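Local coordinates for protein putative oxidoreductase (Bacteroides fragilis NCTC 9343, PDB 3FHL) that probably acts as a nucleotide-dependent oxidoreductase of the Gfo/Idh/MocA family, pairing an NAD-binding Rossmann fold with a C-terminal alpha/beta domain, at residues N275-L287 / I296-G308. Sequence-based numbering, arbitrary orientation.
Sequences NWGEESEQEWGLL and ICRKYPGIAGNYG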
loop_
_atom_site.group_PDB
_atom_site.type_symbol
_atom_site.label_atom_id
_atom_site.label_comp_id
_atom_site.label_asym_id
_atom_site.label_seq_id
_atom_site.Cartn_x
_atom_site.Cartn_y
_atom_site.Cartn_z
ATOM N N ASN C 275 8.053 -31.408 -11.927
ATOM C CA ASN C 275 7.917 -30.431 -10.834
ATOM C C ASN C 275 8.241 -28.980 -11.233
ATOM O O ASN C 275 8.407 -28.125 -10.364
ATOM C CB ASN C 275 8.735 -30.868 -9.596
ATOM C CG ASN C 275 10.232 -30.648 -9.767
ATOM O OD1 ASN C 275 10.678 -30.096 -10.771
ATOM N ND2 ASN C 275 11.017 -31.072 -8.774
ATOM N N TRP C 276 8.352 -28.709 -12.537
ATOM C CA TRP C 276 8.720 -27.375 -13.006
ATOM C C TRP C 276 7.709 -26.297 -12.577
ATOM O O TRP C 276 6.508 -26.483 -12.732
ATOM C CB TRP C 276 8.861 -27.337 -14.521
ATOM C CG TRP C 276 9.315 -26.006 -14.981
ATOM C CD1 TRP C 276 8.543 -25.011 -15.505
ATOM C CD2 TRP C 276 10.657 -25.489 -14.912
ATOM N NE1 TRP C 276 9.328 -23.905 -15.776
ATOM C CE2 TRP C 276 10.624 -24.177 -15.422
ATOM C CE3 TRP C 276 11.875 -26.010 -14.457
ATOM C CZ2 TRP C 276 11.770 -23.376 -15.510
ATOM C CZ3 TRP C 276 13.012 -25.221 -14.549
ATOM C CH2 TRP C 276 12.953 -23.923 -15.079
ATOM N N GLY C 277 8.222 -25.194 -12.036
ATOM C CA GLY C 277 7.390 -24.064 -11.596
ATOM C C GLY C 277 6.713 -24.254 -10.247
ATOM O O GLY C 277 6.013 -23.352 -9.761
ATOM N N GLU C 278 6.909 -25.422 -9.634
ATOM C CA GLU C 278 6.281 -25.706 -8.344
ATOM C C GLU C 278 6.891 -24.868 -7.222
ATOM O O GLU C 278 8.085 -24.514 -7.259
ATOM C CB GLU C 278 6.342 -27.201 -7.993
ATOM C CG GLU C 278 5.385 -28.081 -8.800
ATOM C CD GLU C 278 5.334 -29.536 -8.319
ATOM O OE1 GLU C 278 6.147 -29.929 -7.448
ATOM O OE2 GLU C 278 4.476 -30.286 -8.828
ATOM N N GLU C 279 6.051 -24.559 -6.234
ATOM C CA GLU C 279 6.473 -23.857 -5.029
ATOM C C GLU C 279 6.312 -24.755 -3.820
ATOM O O GLU C 279 5.470 -25.657 -3.811
ATOM C CB GLU C 279 5.628 -22.596 -4.812
ATOM C CG GLU C 279 5.750 -21.556 -5.903
ATOM C CD GLU C 279 4.883 -20.339 -5.648
ATOM O OE1 GLU C 279 3.640 -20.489 -5.512
ATOM O OE2 GLU C 279 5.452 -19.233 -5.612
ATOM N N SER C 280 7.114 -24.489 -2.793
ATOM C CA SER C 280 7.014 -25.201 -1.525
ATOM C C SER C 280 5.840 -24.673 -0.708
ATOM O O SER C 280 5.266 -23.625 -1.032
ATOM C CB SER C 280 8.304 -25.035 -0.728
ATOM O OG SER C 280 8.508 -23.677 -0.375
ATOM N N GLU C 281 5.497 -25.396 0.357
ATOM C CA GLU C 281 4.426 -24.986 1.274
ATOM C C GLU C 281 4.683 -23.604 1.904
ATOM O O GLU C 281 3.751 -22.814 2.099
ATOM C CB GLU C 281 4.184 -26.074 2.338
ATOM C CG GLU C 281 3.658 -25.572 3.696
ATOM C CD GLU C 281 2.561 -26.444 4.299
ATOM O OE1 GLU C 281 2.202 -27.480 3.695
ATOM O OE2 GLU C 281 2.053 -26.079 5.383
ATOM N N GLN C 282 5.956 -23.327 2.177
ATOM C CA GLN C 282 6.431 -22.058 2.718
ATOM C C GLN C 282 6.218 -20.898 1.732
ATOM O O GLN C 282 5.879 -19.785 2.143
ATOM C CB GLN C 282 7.917 -22.208 3.060
ATOM C CG GLN C 282 8.564 -21.052 3.801
ATOM C CD GLN C 282 9.981 -21.389 4.271
ATOM O OE1 GLN C 282 10.946 -20.700 3.926
ATOM N NE2 GLN C 282 10.109 -22.462 5.054
ATOM N N GLU C 283 6.398 -21.174 0.441
ATOM C CA GLU C 283 6.241 -20.174 -0.607
ATOM C C GLU C 283 4.780 -19.947 -0.964
ATOM O O GLU C 283 4.420 -18.855 -1.396
ATOM C CB GLU C 283 7.048 -20.553 -1.853
ATOM C CG GLU C 283 8.548 -20.399 -1.648
ATOM C CD GLU C 283 9.404 -21.231 -2.593
ATOM O OE1 GLU C 283 10.637 -20.999 -2.615
ATOM O OE2 GLU C 283 8.868 -22.108 -3.305
ATOM N N TRP C 284 3.933 -20.955 -0.762
ATOM C CA TRP C 284 2.499 -20.812 -1.055
ATOM C C TRP C 284 1.874 -19.672 -0.264
ATOM O O TRP C 284 2.339 -19.333 0.820
ATOM C CB TRP C 284 1.720 -22.091 -0.735
ATOM C CG TRP C 284 1.997 -23.278 -1.631
ATOM C CD1 TRP C 284 2.533 -23.266 -2.889
ATOM C CD2 TRP C 284 1.718 -24.651 -1.325
ATOM N NE1 TRP C 284 2.623 -24.554 -3.378
ATOM C CE2 TRP C 284 2.125 -25.421 -2.441
ATOM C CE3 TRP C 284 1.154 -25.307 -0.217
ATOM C CZ2 TRP C 284 1.988 -26.817 -2.482
ATOM C CZ3 TRP C 284 1.031 -26.700 -0.251
ATOM C CH2 TRP C 284 1.448 -27.435 -1.379
ATOM N N GLY C 285 0.809 -19.103 -0.807
ATOM C CA GLY C 285 0.082 -18.038 -0.133
ATOM C C GLY C 285 -0.832 -18.576 0.934
ATOM O O GLY C 285 -1.176 -19.753 0.923
ATOM N N LEU C 286 -1.207 -17.705 1.866
ATOM C CA LEU C 286 -2.140 -18.042 2.922
ATOM C C LEU C 286 -3.577 -17.738 2.496
ATOM O O LEU C 286 -3.915 -16.602 2.135
ATOM C CB LEU C 286 -1.806 -17.242 4.193
ATOM C CG LEU C 286 -2.659 -17.549 5.428
ATOM C CD1 LEU C 286 -2.359 -18.964 5.936
ATOM C CD2 LEU C 286 -2.394 -16.534 6.524
ATOM N N LEU C 287 -4.433 -18.740 2.584
ATOM C CA LEU C 287 -5.849 -18.533 2.307
ATOM C C LEU C 287 -6.620 -18.538 3.619
ATOM O O LEU C 287 -6.563 -19.506 4.379
ATOM C CB LEU C 287 -6.370 -19.608 1.354
ATOM C CG LEU C 287 -7.872 -19.690 1.092
ATOM C CD1 LEU C 287 -8.334 -18.524 0.211
ATOM C CD2 LEU C 287 -8.221 -21.040 0.470
ATOM N N ILE C 296 -11.482 -21.401 7.586
ATOM C CA ILE C 296 -10.216 -22.101 7.371
ATOM C C ILE C 296 -9.093 -21.092 7.191
ATOM O O ILE C 296 -9.319 -19.982 6.708
ATOM C CB ILE C 296 -10.268 -23.100 6.157
ATOM C CG1 ILE C 296 -10.375 -22.372 4.809
ATOM C CG2 ILE C 296 -11.404 -24.120 6.317
ATOM C CD1 ILE C 296 -9.057 -22.294 4.033
ATOM N N CYS C 297 -7.885 -21.484 7.575
ATOM C CA CYS C 297 -6.724 -20.621 7.470
ATOM C C CYS C 297 -5.515 -21.511 7.245
ATOM O O CYS C 297 -4.989 -22.103 8.185
ATOM C CB CYS C 297 -6.562 -19.774 8.741
ATOM S SG CYS C 297 -5.404 -18.408 8.571
ATOM N N ARG C 298 -5.080 -21.600 6.001
ATOM C CA ARG C 298 -4.001 -22.486 5.656
ATOM C C ARG C 298 -3.316 -22.122 4.380
ATOM O O ARG C 298 -3.834 -21.375 3.622
ATOM C CB ARG C 298 -4.492 -23.907 5.580
ATOM C CG ARG C 298 -5.326 -24.179 4.413
ATOM C CD ARG C 298 -6.310 -25.292 4.657
ATOM N NE ARG C 298 -6.999 -25.547 3.411
ATOM C CZ ARG C 298 -8.256 -25.919 3.283
ATOM N NH1 ARG C 298 -8.734 -26.070 2.089
ATOM N NH2 ARG C 298 -9.020 -26.141 4.320
ATOM N N LYS C 299 -2.130 -22.654 4.171
ATOM C CA LYS C 299 -1.422 -22.475 2.914
ATOM C C LYS C 299 -2.213 -23.096 1.763
ATOM O O LYS C 299 -2.803 -24.174 1.903
ATOM C CB LYS C 299 0.001 -23.037 2.997
ATOM C CG LYS C 299 0.929 -22.214 3.875
ATOM C CD LYS C 299 0.817 -20.710 3.554
ATOM C CE LYS C 299 1.967 -19.931 4.109
ATOM N NZ LYS C 299 3.233 -20.251 3.384
ATOM N N TYR C 300 -2.262 -22.385 0.641
ATOM C CA TYR C 300 -3.068 -22.815 -0.498
ATOM C C TYR C 300 -2.161 -23.456 -1.546
ATOM O O TYR C 300 -1.308 -22.766 -2.107
ATOM C CB TYR C 300 -3.823 -21.622 -1.098
ATOM C CG TYR C 300 -4.729 -22.014 -2.243
ATOM C CD1 TYR C 300 -5.886 -22.733 -2.015
ATOM C CD2 TYR C 300 -4.403 -21.687 -3.556
ATOM C CE1 TYR C 300 -6.713 -23.109 -3.064
ATOM C CE2 TYR C 300 -5.221 -22.054 -4.614
ATOM C CZ TYR C 300 -6.375 -22.763 -4.361
ATOM O OH TYR C 300 -7.191 -23.118 -5.406
ATOM N N PRO C 301 -2.331 -24.780 -1.800
ATOM C CA PRO C 301 -1.524 -25.460 -2.818
ATOM C C PRO C 301 -1.764 -24.790 -4.161
ATOM O O PRO C 301 -2.889 -24.783 -4.662
ATOM C CB PRO C 301 -2.067 -26.898 -2.812
ATOM C CG PRO C 301 -2.719 -27.060 -1.463
ATOM C CD PRO C 301 -3.277 -25.702 -1.143
ATOM N N GLY C 302 -0.719 -24.182 -4.704
ATOM C CA GLY C 302 -0.900 -23.304 -5.839
ATOM C C GLY C 302 -0.792 -23.984 -7.185
ATOM O O GLY C 302 -0.584 -25.199 -7.278
ATOM N N ILE C 303 -0.963 -23.176 -8.224
ATOM C CA ILE C 303 -0.691 -23.560 -9.598
ATOM C C ILE C 303 0.793 -23.360 -9.891
ATOM O O ILE C 303 1.347 -22.318 -9.555
ATOM C CB ILE C 303 -1.531 -22.693 -10.563
ATOM C CG1 ILE C 303 -3.027 -22.790 -10.217
ATOM C CG2 ILE C 303 -1.289 -23.080 -12.015
ATOM C CD1 ILE C 303 -3.604 -24.174 -10.292
ATOM N N ALA C 304 1.431 -24.353 -10.514
ATOM C CA ALA C 304 2.847 -24.249 -10.904
ATOM C C ALA C 304 3.076 -23.115 -11.900
ATOM O O ALA C 304 2.245 -22.856 -12.768
ATOM C CB ALA C 304 3.330 -25.562 -11.498
ATOM N N GLY C 305 4.214 -22.447 -11.774
ATOM C CA GLY C 305 4.611 -21.450 -12.761
ATOM C C GLY C 305 4.844 -22.123 -14.101
ATOM O O GLY C 305 5.333 -23.251 -14.147
ATOM N N ASN C 306 4.509 -21.435 -15.191
ATOM C CA ASN C 306 4.468 -22.098 -16.498
ATOM C C ASN C 306 4.832 -21.177 -17.652
ATOM O O ASN C 306 3.991 -20.886 -18.486
ATOM C CB ASN C 306 3.067 -22.719 -16.700
ATOM C CG ASN C 306 2.972 -23.608 -17.931
ATOM O OD1 ASN C 306 3.979 -24.121 -18.429
ATOM N ND2 ASN C 306 1.749 -23.771 -18.445
ATOM N N TYR C 307 6.080 -20.713 -17.711
ATOM C CA TYR C 307 6.517 -19.856 -18.827
ATOM C C TYR C 307 6.418 -20.543 -20.212
ATOM O O TYR C 307 6.353 -19.869 -21.258
ATOM C CB TYR C 307 7.952 -19.339 -18.610
ATOM C CG TYR C 307 8.125 -18.266 -17.529
ATOM C CD1 TYR C 307 9.397 -17.952 -17.035
ATOM C CD2 TYR C 307 7.028 -17.575 -16.998
ATOM C CE1 TYR C 307 9.572 -16.958 -16.040
ATOM C CE2 TYR C 307 7.194 -16.589 -16.016
ATOM C CZ TYR C 307 8.467 -16.293 -15.536
ATOM O OH TYR C 307 8.623 -15.320 -14.560
ATOM N N GLY C 308 6.422 -21.876 -20.216
ATOM C CA GLY C 308 6.171 -22.641 -21.443
ATOM C C GLY C 308 4.782 -22.415 -22.005
ATOM O O GLY C 308 4.556 -22.609 -23.202
HETATM O O HOH W 1 4.987 -25.776 -15.185
HETATM O O HOH W 2 2.187 -22.519 -6.929
HETATM O O HOH W 3 -0.497 -20.364 -3.092
#
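Trp284 lies flat against the backbone of Tyr300, Pro301 and Gly302, and this is one tightly packed point of the contact. Pro301 CA sits 3.5 Å from the centroid of the six-membered ring, only 5° off its normal, a CH-pi contact over the face. Tyr300 O and Gly302 N cover the same face nearer its rim, while Ser280 O and Glu281 CA, from the indole's own segment, close the opposite one. Beside it, the side chain of Lys299, bent twice along its length, curls back into the 281-284 turn. There its NZ donates to Glu281 O at 2.9 Å, in the carbonyl plane on a lone pair, and to Trp284 O, also at 2.9 Å; the charged atoms are not in contact (Glu281 OE2 to Lys299 NZ 6.3 Å), so the grip on NZ comes from backbone carbonyls. Antiparallel pairing carries the contact onward: Leu287 and Arg298 exchange both backbone bonds, and Tyr300 N reaches Gly285 O nearly head-on, with a C=O...N angle of 172°. Leu287 CD2 touches Tyr300 CD1 (3.8 Å), the two side chains running alongside, and also meets Ile296 CD1.

A second tight point lies where the type II turn Asn275-Glu278 sets Gly277, at positive phi, against buried Gly305: their CA atoms are 4.0 Å apart, and Gly305 N donates to Gly277 O at 2.8 Å. Waters bridge along the contact, joining Trp276 O to Gly305 O, Glu279 OE1 to Ile303 O, and Gly285 N to Tyr300 O. The solvent side holds Glu281, Gln282, Arg298 and Glu278, whose CB points away from Ala304 though CG still grazes Ala304 CB.

Strands 286-291 and 294-299 form the hairpin at one end of the mixed sheet, Leu286 continuing the pairing to Val254. Helix 129-139 receives Tyr300, whose hydroxyl bonds Asp136, whereas Trp276 packs on helix 261-266 and bonds Gln261 through NE1.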